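Long-range contacts in hypothetical bacterial 6-phosphogluconolactonase (Bacteroides fragilis, PDB 3SCY), which probably hydrolyses 6-phosphogluconolactone to 6-phosphogluconate, as a lactonase of the seven-bladed beta-propeller family: residues G210-H215 and L227-G232; G233-A237 and Q249-D254; G175-I179 and K206-G210; S276-D282 and G305-F311; T97-C103 and T114-G119. One frame throughout, in Å; residues are numbered along the deposited sequence.

In the fold
From the N terminus, interaction 5 comes first and ties the open end of the hairpin of strands 102-107 and 111-116, closing its short loop. Interaction 3 closes a longer one, holding the start of strand 178-184 against the end of strand 197-206 and the loop leading to the next four-stranded blade. At Gly210 that loop passes directly into interaction 1, which closes the first hairpin of this blade; interaction 2 closes the second, pairing strand 234-241 with strand 244-252. Interaction 4 bridges two blades, setting the turn after strand 272-277 against the segment entering strand 310-313. The five lie in series, with none nested or crossed; Glu230 links interactions 1 and 4 through Arg278.

Interaction 1. Residues G210-H215 and L227-G232; sequences GSGPRH and LINEIG
Backbone hydrogen bonds join Gly210-His215 to Leu227-Gly232. Ser211 O receives a nearly straight bond from Gly232 N (2.9 Å, 170°) and a weak one from Ile231 N, and Gly212 O takes Glu230 N at 2.8 Å. Further along, Arg214 N gives a 2.8 Å bond to Ile228 O, and Ile228 N returns one to His215 O at 2.9 Å. Arg214 and His215 together face Ile228, a classic beta bulge.

The charged link is a salt bridge. With CG anti to the backbone N (chi1 -169°), the extended Arg214 chain brings NE to 3.2 Å from Glu230 OE1, which lies at the guanidinium edge with the two planes 40° apart. The single N-H of NE is shared between OE1, in a weak, bent bond, and a water that in turn donates to OE1. Gly262 O holds Arg214 NH1, while Arg151 and Arg278 share the Glu230 carboxylate.

Van der Waals contacts fill the other side. Asn229 OD1 rests 3.2 Å from Pro213 CA, its ND2 being bonded to Thr234, and Leu227 CD1 meets Pro213 CB at 3.9 Å.

The contact is buried between blades: Arg214 and His215 touch strand 157-162 of the preceding blade, Ile228 packs on strand 261-266 of the following one, and strand 234-241 pairs along Leu227 and Asn229.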
# COMPACT_ATOMS: atom_id res chain seq x y z
N GLY A 210 14.65 -8.14 -13.58
CA GLY A 210 14.04 -6.98 -14.22
C GLY A 210 12.58 -6.77 -13.88
O GLY A 210 11.93 -5.89 -14.45
N SER A 211 12.02 -7.60 -12.96
CA SER A 211 10.61 -7.46 -12.59
C SER A 211 10.32 -6.15 -11.84
O SER A 211 9.33 -5.48 -12.13
CB SER A 211 10.16 -8.63 -11.71
OG SER A 211 10.14 -9.85 -12.43
N GLY A 212 11.15 -5.82 -10.85
CA GLY A 212 10.93 -4.62 -10.05
C GLY A 212 9.76 -4.78 -9.09
O GLY A 212 8.77 -4.05 -9.21
N PRO A 213 9.83 -5.74 -8.12
CA PRO A 213 8.70 -5.96 -7.19
C PRO A 213 8.23 -4.70 -6.50
O PRO A 213 9.06 -3.95 -5.99
CB PRO A 213 9.29 -6.93 -6.13
CG PRO A 213 10.41 -7.57 -6.79
CD PRO A 213 10.95 -6.66 -7.85
N ARG A 214 6.91 -4.43 -6.52
CA ARG A 214 6.43 -3.20 -5.94
C ARG A 214 5.56 -3.52 -4.72
O ARG A 214 6.08 -3.44 -3.61
CB ARG A 214 5.68 -2.31 -6.97
CG ARG A 214 5.41 -0.90 -6.43
CD ARG A 214 4.78 -0.01 -7.51
NE ARG A 214 4.81 1.40 -7.11
CZ ARG A 214 3.89 1.97 -6.34
NH1 ARG A 214 2.82 1.29 -5.95
NH2 ARG A 214 4.01 3.24 -5.97
N HIS A 215 4.28 -3.88 -4.90
CA HIS A 215 3.40 -4.13 -3.77
C HIS A 215 2.96 -5.57 -3.71
O HIS A 215 2.78 -6.20 -4.74
CB HIS A 215 2.16 -3.21 -3.81
CG HIS A 215 2.41 -1.79 -3.37
ND1 HIS A 215 1.37 -0.86 -3.34
CD2 HIS A 215 3.56 -1.17 -3.00
CE1 HIS A 215 1.91 0.27 -2.89
NE2 HIS A 215 3.23 0.14 -2.69
N LEU A 227 1.83 -10.40 -6.15
CA LEU A 227 2.79 -9.32 -6.26
C LEU A 227 2.63 -8.57 -7.56
O LEU A 227 2.50 -9.21 -8.61
CB LEU A 227 4.21 -9.93 -6.19
CG LEU A 227 5.40 -9.04 -6.53
CD1 LEU A 227 5.64 -8.00 -5.44
CD2 LEU A 227 6.67 -9.89 -6.76
N ILE A 228 2.67 -7.23 -7.50
CA ILE A 228 2.65 -6.41 -8.70
C ILE A 228 4.08 -5.92 -8.91
O ILE A 228 4.69 -5.36 -7.99
CB ILE A 228 1.60 -5.25 -8.72
CG1 ILE A 228 1.58 -4.58 -10.11
CG2 ILE A 228 1.83 -4.22 -7.58
CD1 ILE A 228 0.44 -3.68 -10.39
N ASN A 229 4.61 -6.13 -10.14
CA ASN A 229 5.96 -5.75 -10.51
C ASN A 229 5.91 -4.49 -11.33
O ASN A 229 5.29 -4.48 -12.40
CB ASN A 229 6.61 -6.89 -11.28
CG ASN A 229 6.87 -8.07 -10.38
OD1 ASN A 229 7.60 -7.97 -9.40
ND2 ASN A 229 6.27 -9.20 -10.70
N GLU A 230 6.55 -3.42 -10.82
CA GLU A 230 6.50 -2.12 -11.49
C GLU A 230 7.13 -2.14 -12.88
O GLU A 230 6.53 -1.64 -13.82
CB GLU A 230 7.20 -1.04 -10.64
CG GLU A 230 7.24 0.32 -11.31
CD GLU A 230 7.62 1.47 -10.40
OE1 GLU A 230 7.20 1.45 -9.22
OE2 GLU A 230 8.24 2.43 -10.89
N ILE A 231 8.35 -2.68 -12.99
CA ILE A 231 9.09 -2.61 -14.25
C ILE A 231 8.61 -3.66 -15.25
O ILE A 231 8.40 -3.34 -16.42
CB ILE A 231 10.60 -2.74 -13.99
CG1 ILE A 231 11.08 -1.72 -12.93
CG2 ILE A 231 11.39 -2.58 -15.31
CD1 ILE A 231 12.54 -2.01 -12.39
N GLY A 232 8.47 -4.88 -14.79
CA GLY A 232 8.02 -5.98 -15.64
C GLY A 232 6.57 -5.89 -16.05
O GLY A 232 6.19 -6.44 -17.08
O HOH W 1 6.55 3.63 -7.89

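Interaction 2. Residues G233-A237 and Q249-D254; sequences GTVIA and QTVAAD
The flat peptide group of Gly233 has its carbonyl edge occupied by two donors from the opposite segment, both in the carbonyl plane: Ala253 N at 2.8 Å from Gly233 O, and Asp254 N at 2.9 Å from the same oxygen, the latter on a lone pair and in a nearly straight bond (170°). Two grips on one oxygen fasten the end of strand 244-252 where it leaves the sheet.

Beyond Gly233 the strands pair regularly and antiparallel. Val235 and Val251 form a hydrogen-bonded pair, Val235 N giving to Val251 O at 2.8 Å and Val251 N to Val235 O at 2.9 Å. The next such pair is less even: Ala237 N reaches Gln249 O at 2.8 Å, but the return bond from Gln249 N to Ala237 O is weak at 3.4 Å.

Side chains alternate between the two faces. On one, with chi1 at -62°, Val251 CG2 lies between the backbone N and the carbonyl carbon, which turns it to Val235 CB, 3.8 Å away; Val235 CG2 also touches the methyl of Ala253. On the other, the methyls Thr234 CG2 and Thr250 CG2 meet at 3.8 Å, and Ile236 runs beside Thr250, pointing the same way.

These faces look toward different neighbours. Val235 and Ala253 rest on Ala275 in the following blade, and Ile236 on Val207, just past the last strand of the preceding blade. The pair forms the third and fourth strands of one four-stranded antiparallel blade, the repeating unit of this seven-bladed propeller.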
# COMPACT_ATOMS: atom_id res chain seq x y z
N GLY A 233 5.77 -5.18 -15.24
CA GLY A 233 4.34 -4.99 -15.49
C GLY A 233 3.56 -6.28 -15.32
O GLY A 233 2.50 -6.46 -15.91
N THR A 234 4.12 -7.19 -14.56
CA THR A 234 3.53 -8.49 -14.31
C THR A 234 2.95 -8.60 -12.92
O THR A 234 3.38 -7.92 -11.98
CB THR A 234 4.59 -9.61 -14.46
OG1 THR A 234 5.71 -9.34 -13.61
CG2 THR A 234 5.07 -9.77 -15.91
N VAL A 235 1.99 -9.51 -12.79
CA VAL A 235 1.47 -9.97 -11.50
C VAL A 235 2.02 -11.37 -11.34
O VAL A 235 1.89 -12.19 -12.25
CB VAL A 235 -0.08 -9.94 -11.37
CG1 VAL A 235 -0.55 -10.57 -10.05
CG2 VAL A 235 -0.61 -8.51 -11.48
N ILE A 236 2.63 -11.64 -10.18
CA ILE A 236 3.07 -12.97 -9.82
C ILE A 236 2.15 -13.48 -8.72
O ILE A 236 1.93 -12.79 -7.70
CB ILE A 236 4.55 -13.03 -9.41
CG1 ILE A 236 5.45 -12.54 -10.58
CG2 ILE A 236 4.92 -14.46 -9.02
CD1 ILE A 236 6.97 -12.47 -10.20
N ALA A 237 1.58 -14.67 -8.96
CA ALA A 237 0.73 -15.36 -8.00
C ALA A 237 1.57 -16.39 -7.28
O ALA A 237 2.37 -17.10 -7.90
CB ALA A 237 -0.44 -16.04 -8.70
N GLN A 249 2.14 -18.76 -10.89
CA GLN A 249 1.78 -18.12 -12.15
C GLN A 249 2.34 -16.73 -12.26
O GLN A 249 2.44 -16.01 -11.25
CB GLN A 249 0.24 -18.04 -12.24
CG GLN A 249 -0.31 -17.83 -13.65
CD GLN A 249 -1.77 -17.51 -13.64
OE1 GLN A 249 -2.35 -17.17 -12.61
NE2 GLN A 249 -2.41 -17.58 -14.80
N THR A 250 2.66 -16.31 -13.51
CA THR A 250 3.03 -14.94 -13.86
C THR A 250 2.08 -14.52 -14.98
O THR A 250 1.97 -15.24 -15.98
CB THR A 250 4.51 -14.80 -14.29
OG1 THR A 250 5.37 -15.12 -13.21
CG2 THR A 250 4.84 -13.39 -14.78
N VAL A 251 1.40 -13.36 -14.83
CA VAL A 251 0.49 -12.81 -15.85
C VAL A 251 0.89 -11.37 -16.14
O VAL A 251 1.51 -10.72 -15.31
CB VAL A 251 -1.01 -12.91 -15.49
CG1 VAL A 251 -1.46 -14.36 -15.35
CG2 VAL A 251 -1.35 -12.11 -14.22
N ALA A 252 0.52 -10.87 -17.31
CA ALA A 252 0.82 -9.52 -17.70
C ALA A 252 -0.29 -8.59 -17.27
O ALA A 252 -1.43 -8.74 -17.71
CB ALA A 252 0.99 -9.44 -19.21
N ALA A 253 0.03 -7.59 -16.43
CA ALA A 253 -0.93 -6.54 -16.07
C ALA A 253 -0.83 -5.46 -17.12
O ALA A 253 -1.83 -4.95 -17.59
CB ALA A 253 -0.60 -5.98 -14.69
N ASP A 254 0.41 -5.13 -17.50
CA ASP A 254 0.73 -4.14 -18.53
C ASP A 254 1.05 -4.86 -19.82
O ASP A 254 1.87 -5.78 -19.84
CB ASP A 254 1.93 -3.28 -18.06
CG ASP A 254 2.64 -2.43 -19.11
OD1 ASP A 254 1.95 -1.89 -20.01
OD2 ASP A 254 3.87 -2.26 -19.00

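Interaction 3. Residues G175-I179 and K206-G210; sequences GTDQI and KVAPG
Asp177 OD2 is gripped by Gly210 N at 2.8 Å and by a water that donates at 2.9 Å. The amide comes from above the carboxylate plane, 46° out of it. The other oxygen, OD1, receives Gly212 N, so the one carboxylate holds two amides of the loop that follows Lys206, those of Gly210 and Gly212. Asp177 CG stands anti to its own carbonyl carbon (chi1 -67°), which swings the acid toward that loop.

The backbone oxygen of Asp177 takes a nearly straight bond (174°) from Val207 N, also at 2.9 Å. Asp177 and Gln178 both face Asp173, a G1 beta bulge at the start of strand 178-184, and the loop that Asp177 holds runs from the outermost strand of this propeller blade to the first strand of the next.

Lys206 bends back at chi2 and chi4, and its chain passes over the bulge: CD lies 3.4 Å from Asp177 O and 3.9 Å from Gln178 CG. Its NZ gives a bond of 2.8 Å to Val207 O and another to the water held by Asp177 OD2. Lys206 NZ and Asp177 OD2 themselves stay 4.5 Å apart, too far for a salt bridge. Val207 reaches onward to Pro213 and Ile236 of the neighbouring blade.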
# COMPACT_ATOMS: atom_id res chain seq x y z
N GLY A 175 14.64 -2.88 -6.46
CA GLY A 175 15.98 -2.81 -7.01
C GLY A 175 16.71 -4.12 -7.20
O GLY A 175 17.60 -4.19 -8.06
N THR A 176 16.39 -5.15 -6.40
CA THR A 176 17.14 -6.41 -6.51
C THR A 176 16.27 -7.60 -6.91
O THR A 176 16.77 -8.72 -6.89
CB THR A 176 17.88 -6.71 -5.19
OG1 THR A 176 16.92 -7.05 -4.19
CG2 THR A 176 18.74 -5.55 -4.73
N ASP A 177 14.98 -7.37 -7.28
CA ASP A 177 14.07 -8.45 -7.70
C ASP A 177 13.92 -9.51 -6.59
O ASP A 177 13.87 -10.71 -6.88
CB ASP A 177 14.55 -9.09 -9.02
CG ASP A 177 14.44 -8.12 -10.17
OD1 ASP A 177 13.37 -7.47 -10.30
OD2 ASP A 177 15.42 -7.98 -10.93
N GLN A 178 13.82 -9.07 -5.36
CA GLN A 178 13.67 -9.97 -4.22
C GLN A 178 12.58 -9.52 -3.28
O GLN A 178 12.26 -8.34 -3.22
CB GLN A 178 14.99 -10.07 -3.41
CG GLN A 178 16.11 -10.79 -4.14
CD GLN A 178 17.39 -10.74 -3.34
OE1 GLN A 178 17.96 -9.68 -3.08
NE2 GLN A 178 17.87 -11.90 -2.95
N ILE A 179 12.02 -10.48 -2.56
CA ILE A 179 11.13 -10.27 -1.43
C ILE A 179 11.94 -10.77 -0.22
O ILE A 179 12.16 -11.98 -0.09
CB ILE A 179 9.76 -10.98 -1.57
CG1 ILE A 179 9.03 -10.51 -2.86
CG2 ILE A 179 8.91 -10.71 -0.32
CD1 ILE A 179 7.86 -11.45 -3.31
N LYS A 206 13.44 -14.90 -4.66
CA LYS A 206 13.87 -14.21 -5.87
C LYS A 206 12.77 -14.29 -6.93
O LYS A 206 12.12 -15.32 -7.05
CB LYS A 206 15.19 -14.85 -6.37
CG LYS A 206 15.80 -14.24 -7.65
CD LYS A 206 16.42 -12.85 -7.46
CE LYS A 206 17.23 -12.39 -8.65
NZ LYS A 206 16.40 -12.26 -9.90
N VAL A 207 12.56 -13.19 -7.67
CA VAL A 207 11.61 -13.20 -8.79
C VAL A 207 12.40 -12.94 -10.09
O VAL A 207 13.59 -12.61 -10.02
CB VAL A 207 10.38 -12.25 -8.64
CG1 VAL A 207 9.53 -12.63 -7.42
CG2 VAL A 207 10.80 -10.79 -8.60
N ALA A 208 11.76 -13.12 -11.26
CA ALA A 208 12.42 -12.98 -12.56
C ALA A 208 13.22 -11.66 -12.67
O ALA A 208 12.70 -10.61 -12.30
CB ALA A 208 11.40 -13.07 -13.69
N PRO A 209 14.48 -11.69 -13.17
CA PRO A 209 15.26 -10.44 -13.28
C PRO A 209 14.54 -9.36 -14.06
O PRO A 209 13.88 -9.65 -15.07
CB PRO A 209 16.54 -10.89 -14.01
CG PRO A 209 16.67 -12.34 -13.66
CD PRO A 209 15.26 -12.86 -13.64
N GLY A 210 14.65 -8.14 -13.58
CA GLY A 210 14.04 -6.98 -14.22
C GLY A 210 12.58 -6.77 -13.88
O GLY A 210 11.93 -5.89 -14.45
O HOH W 2 17.59 -9.84 -10.82

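Interaction 4. Residues S276-D282 and G305-F311; sequences SNRLKAD and GIHPRNF
The Arg278 side chain crosses the His307 ring obliquely and slides past Pro308 in the opposite direction. CB approaches the His307 ring loosely, CG meets Pro308 CD at 3.7 Å, and CD sits over the middle of the imidazole, 3.5 Å from the ring centroid and 14° off the normal, a CH-pi contact. A bend at chi3 (-71°) then turns the guanidinium steeply against the ring, the planes 69° apart. NE bonds Gly260 O; NH2 bonds Ser261 O and makes a salt bridge to Glu230. NH1 comes 3.4 Å from His307 NE2 and 4.0 Å from Arg309 NH1.

Two hydrogen bonds tie the backbones of His307 and Pro308 to the other segment. Asp282 OD2 accepts His307 N at 2.8 Å on its anti side, tilted out of the carboxylate plane, and a water accepting from Leu279 N donates to the same oxygen. Ser276 OG gives a bond to Pro308 O, also 2.8 Å long, while itself accepting Asp263 N. Pro308 is the centre of an inverse gamma turn, closed by Arg309 N to His307 O, and its CG presses on Asn277 O at 3.2 Å.

The turn thus places Arg309 beside Arg278. Glu230 probably offsets part of the charge of Arg278, and Arg309 NH2 bonds an unidentified ligand, perhaps from the crystallisation medium; a pocket for an anionic group, possibly a substrate phosphate, is conceivable here.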
# COMPACT_ATOMS: atom_id res chain seq x y z
N SER A 276 -3.02 -1.82 -11.16
CA SER A 276 -2.99 -0.59 -11.93
C SER A 276 -1.69 -0.40 -12.70
O SER A 276 -0.65 -0.94 -12.32
CB SER A 276 -3.26 0.63 -11.05
OG SER A 276 -2.19 0.90 -10.14
N ASN A 277 -1.78 0.40 -13.78
CA ASN A 277 -0.68 0.72 -14.67
C ASN A 277 -0.60 2.19 -14.88
O ASN A 277 -1.63 2.83 -15.07
CB ASN A 277 -0.90 0.06 -16.04
CG ASN A 277 -0.86 -1.44 -16.03
OD1 ASN A 277 0.04 -2.06 -15.45
ND2 ASN A 277 -1.78 -2.06 -16.78
N ARG A 278 0.61 2.73 -14.90
CA ARG A 278 0.85 4.14 -15.18
C ARG A 278 1.65 4.31 -16.47
O ARG A 278 2.09 3.33 -17.07
CB ARG A 278 1.64 4.76 -14.03
CG ARG A 278 0.91 4.69 -12.68
CD ARG A 278 1.85 4.97 -11.52
NE ARG A 278 2.80 3.89 -11.29
CZ ARG A 278 3.83 3.96 -10.45
NH1 ARG A 278 4.06 5.08 -9.77
NH2 ARG A 278 4.63 2.92 -10.28
N LEU A 279 1.88 5.59 -16.84
CA LEU A 279 2.77 6.09 -17.91
C LEU A 279 2.17 5.92 -19.31
O LEU A 279 2.18 6.87 -20.09
CB LEU A 279 4.19 5.47 -17.81
CG LEU A 279 4.88 5.56 -16.40
CD1 LEU A 279 6.29 5.01 -16.45
CD2 LEU A 279 4.91 7.00 -15.87
N LYS A 280 1.64 4.73 -19.62
CA LYS A 280 0.99 4.47 -20.92
C LYS A 280 -0.26 3.68 -20.64
O LYS A 280 -0.20 2.73 -19.84
CB LYS A 280 1.89 3.71 -21.90
CG LYS A 280 3.05 4.50 -22.48
CD LYS A 280 3.72 3.72 -23.61
N ALA A 281 -1.38 4.01 -21.33
CA ALA A 281 -2.66 3.32 -21.20
C ALA A 281 -3.04 3.22 -19.72
O ALA A 281 -3.43 2.15 -19.24
CB ALA A 281 -2.59 1.93 -21.83
N ASP A 282 -2.90 4.33 -18.99
CA ASP A 282 -3.14 4.34 -17.55
C ASP A 282 -4.49 3.73 -17.21
O ASP A 282 -5.52 4.06 -17.81
CB ASP A 282 -3.05 5.78 -17.00
CG ASP A 282 -1.74 6.48 -17.26
OD1 ASP A 282 -1.36 6.60 -18.45
OD2 ASP A 282 -1.13 7.00 -16.29
N GLY A 305 -7.94 8.07 -15.09
CA GLY A 305 -7.20 9.33 -15.10
C GLY A 305 -5.71 9.01 -15.04
O GLY A 305 -5.31 7.85 -14.83
N ILE A 306 -4.88 10.02 -15.21
CA ILE A 306 -3.44 9.80 -15.33
C ILE A 306 -2.75 9.59 -14.02
O ILE A 306 -2.91 10.35 -13.06
CB ILE A 306 -2.76 10.96 -16.12
CG1 ILE A 306 -3.51 11.24 -17.45
CG2 ILE A 306 -1.26 10.67 -16.35
CD1 ILE A 306 -3.71 10.02 -18.43
N HIS A 307 -1.88 8.56 -14.03
CA HIS A 307 -0.99 8.15 -12.95
C HIS A 307 -1.76 7.55 -11.76
O HIS A 307 -1.64 8.05 -10.63
CB HIS A 307 -0.06 9.29 -12.53
CG HIS A 307 1.24 8.81 -11.95
ND1 HIS A 307 2.35 8.60 -12.74
CD2 HIS A 307 1.55 8.49 -10.66
CE1 HIS A 307 3.31 8.20 -11.92
NE2 HIS A 307 2.87 8.11 -10.66
N PRO A 308 -2.44 6.39 -12.00
CA PRO A 308 -3.12 5.66 -10.90
C PRO A 308 -2.11 4.89 -10.04
O PRO A 308 -2.02 3.67 -10.10
CB PRO A 308 -4.05 4.71 -11.65
CG PRO A 308 -3.34 4.42 -12.95
CD PRO A 308 -2.64 5.72 -13.30
N ARG A 309 -1.35 5.60 -9.21
CA ARG A 309 -0.34 4.96 -8.36
C ARG A 309 -0.95 4.11 -7.20
O ARG A 309 -0.30 3.21 -6.65
CB ARG A 309 0.54 6.09 -7.78
CG ARG A 309 1.53 5.70 -6.67
CD ARG A 309 2.49 6.87 -6.40
NE ARG A 309 3.29 6.61 -5.20
CZ ARG A 309 4.61 6.44 -5.18
NH1 ARG A 309 5.32 6.53 -6.30
NH2 ARG A 309 5.23 6.17 -4.03
N ASN A 310 -2.20 4.42 -6.83
CA ASN A 310 -2.88 3.78 -5.72
C ASN A 310 -4.37 3.74 -5.96
O ASN A 310 -4.92 4.63 -6.59
CB ASN A 310 -2.59 4.61 -4.44
CG ASN A 310 -3.24 4.05 -3.20
OD1 ASN A 310 -4.39 4.35 -2.88
ND2 ASN A 310 -2.55 3.14 -2.53
N PHE A 311 -5.02 2.67 -5.47
CA PHE A 311 -6.46 2.61 -5.53
C PHE A 311 -6.92 1.78 -4.33
O PHE A 311 -6.09 1.28 -3.56
CB PHE A 311 -6.98 2.07 -6.89
CG PHE A 311 -6.64 0.64 -7.22
CD1 PHE A 311 -5.43 0.32 -7.83
CD2 PHE A 311 -7.56 -0.38 -6.98
CE1 PHE A 311 -5.12 -1.01 -8.13
CE2 PHE A 311 -7.24 -1.71 -7.27
CZ PHE A 311 -6.02 -2.01 -7.85
O HOH W 3 1.08 8.00 -15.68

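Interaction 5. Residues T97-C103 and T114-G119; sequences TMGADPC and TANYSG
Ala100, Asp101 and Cys103 meet Ala115-Gly119 at the open end of the hairpin of strands 102-107 and 111-116, the first two strands of one blade of the beta-propeller. Pro102 and Asn116 form its antiparallel non-hydrogen-bonded pair. On the strand side Cys103 N gives Ala115 O a bond of 2.8 Å, the donor standing almost straight ahead of the carbonyl. Past the pair the regular strand pairing gives way to loop, but the chains stay bonded: Tyr117 N reaches Asp101 O at 2.9 Å from well above the carbonyl plane (59° out of it), and Ala100 O accepts Gly119 N at 2.9 Å together with a weak bond from Ser118 N.

A side-chain bond reinforces this junction. Ser118 OG donates to Asp101 OD2 over a short 2.5 Å, using the anti lone pair of the carboxylate oxygen; a weak bond from Ser71 falls on the same oxygen.

The Asn116 amide is held from both ends. Its OD1 accepts Thr114 OG1 from within the same strand and rests 3.5 Å from Pro102 CB, while ND2 bonds Ser121 and Thr123, so the amide's rotation is fixed. Tyr117 CG stands anti to the backbone N (chi1 -175°), which sends the ring away from Thr97-Cys103 to stack on His156 and bond Arg151 through OH, close to an unidentified ligand. What stays behind is its CB, 3.9 Å from Cys103 SG, and beside it Ala100 CB touches Ser118 CB at 3.7 Å.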
# COMPACT_ATOMS: atom_id res chain seq x y z
N THR A 97 13.47 8.40 9.69
CA THR A 97 13.64 7.01 9.26
C THR A 97 15.10 6.64 9.12
O THR A 97 15.40 5.45 9.10
CB THR A 97 12.97 6.79 7.91
OG1 THR A 97 13.47 7.73 6.97
CG2 THR A 97 11.48 6.89 7.99
N MSE A 98 15.98 7.64 8.85
CA MSE A 98 17.41 7.42 8.59
C MSE A 98 17.56 6.50 7.36
O MSE A 98 18.50 5.71 7.24
CB MSE A 98 18.13 6.92 9.83
CG MSE A 98 18.33 8.06 10.85
SE MSE A 98 18.65 7.42 12.59
CE MSE A 98 16.93 6.72 12.98
N GLY A 99 16.64 6.69 6.42
CA GLY A 99 16.57 5.97 5.16
C GLY A 99 15.70 6.80 4.24
O GLY A 99 14.56 7.11 4.57
N ALA A 100 16.28 7.22 3.12
CA ALA A 100 15.62 8.13 2.20
C ALA A 100 14.41 7.54 1.51
O ALA A 100 14.36 6.35 1.21
CB ALA A 100 16.61 8.62 1.17
N ASP A 101 13.43 8.42 1.27
CA ASP A 101 12.17 8.19 0.56
C ASP A 101 11.32 7.04 1.13
O ASP A 101 10.93 6.12 0.39
CB ASP A 101 12.38 8.05 -0.95
CG ASP A 101 12.80 9.36 -1.60
OD1 ASP A 101 12.30 10.42 -1.17
OD2 ASP A 101 13.64 9.32 -2.51
N PRO A 102 10.93 7.13 2.42
CA PRO A 102 9.99 6.14 2.97
C PRO A 102 8.72 6.22 2.15
O PRO A 102 8.22 7.32 1.91
CB PRO A 102 9.83 6.56 4.44
CG PRO A 102 10.13 8.07 4.41
CD PRO A 102 11.23 8.20 3.40
N CYS A 103 8.24 5.06 1.61
CA CYS A 103 7.14 5.12 0.65
C CYS A 103 6.02 4.14 0.95
O CYS A 103 5.05 4.04 0.19
CB CYS A 103 7.69 4.86 -0.75
SG CYS A 103 8.38 3.19 -0.95
N THR A 114 8.76 0.91 8.03
CA THR A 114 8.74 1.60 6.74
C THR A 114 9.55 0.87 5.69
O THR A 114 10.59 0.26 6.00
CB THR A 114 9.28 3.05 6.85
OG1 THR A 114 10.66 3.03 7.20
CG2 THR A 114 8.50 3.89 7.83
N ALA A 115 9.20 1.10 4.42
CA ALA A 115 9.98 0.71 3.26
C ALA A 115 10.64 1.97 2.74
O ALA A 115 9.93 2.89 2.28
CB ALA A 115 9.10 0.07 2.20
N ASN A 116 11.98 2.05 2.79
CA ASN A 116 12.68 3.26 2.37
C ASN A 116 13.21 3.04 0.97
O ASN A 116 14.15 2.27 0.76
CB ASN A 116 13.79 3.64 3.36
CG ASN A 116 13.31 3.65 4.79
OD1 ASN A 116 12.17 4.05 5.08
ND2 ASN A 116 14.14 3.15 5.68
N TYR A 117 12.55 3.69 0.00
CA TYR A 117 12.83 3.49 -1.41
C TYR A 117 14.25 3.87 -1.79
O TYR A 117 14.95 3.10 -2.47
CB TYR A 117 11.83 4.28 -2.28
CG TYR A 117 12.00 4.02 -3.76
CD1 TYR A 117 11.37 2.94 -4.37
CD2 TYR A 117 12.86 4.81 -4.53
CE1 TYR A 117 11.54 2.69 -5.73
CE2 TYR A 117 13.04 4.56 -5.89
CZ TYR A 117 12.37 3.49 -6.48
OH TYR A 117 12.53 3.23 -7.82
N SER A 118 14.67 5.06 -1.42
CA SER A 118 15.99 5.54 -1.84
C SER A 118 17.08 5.13 -0.86
O SER A 118 18.25 5.02 -1.25
CB SER A 118 15.96 7.04 -2.06
OG SER A 118 15.08 7.32 -3.14
N GLY A 119 16.70 4.86 0.38
CA GLY A 119 17.63 4.37 1.39
C GLY A 119 17.95 2.90 1.17
O GLY A 119 18.93 2.41 1.71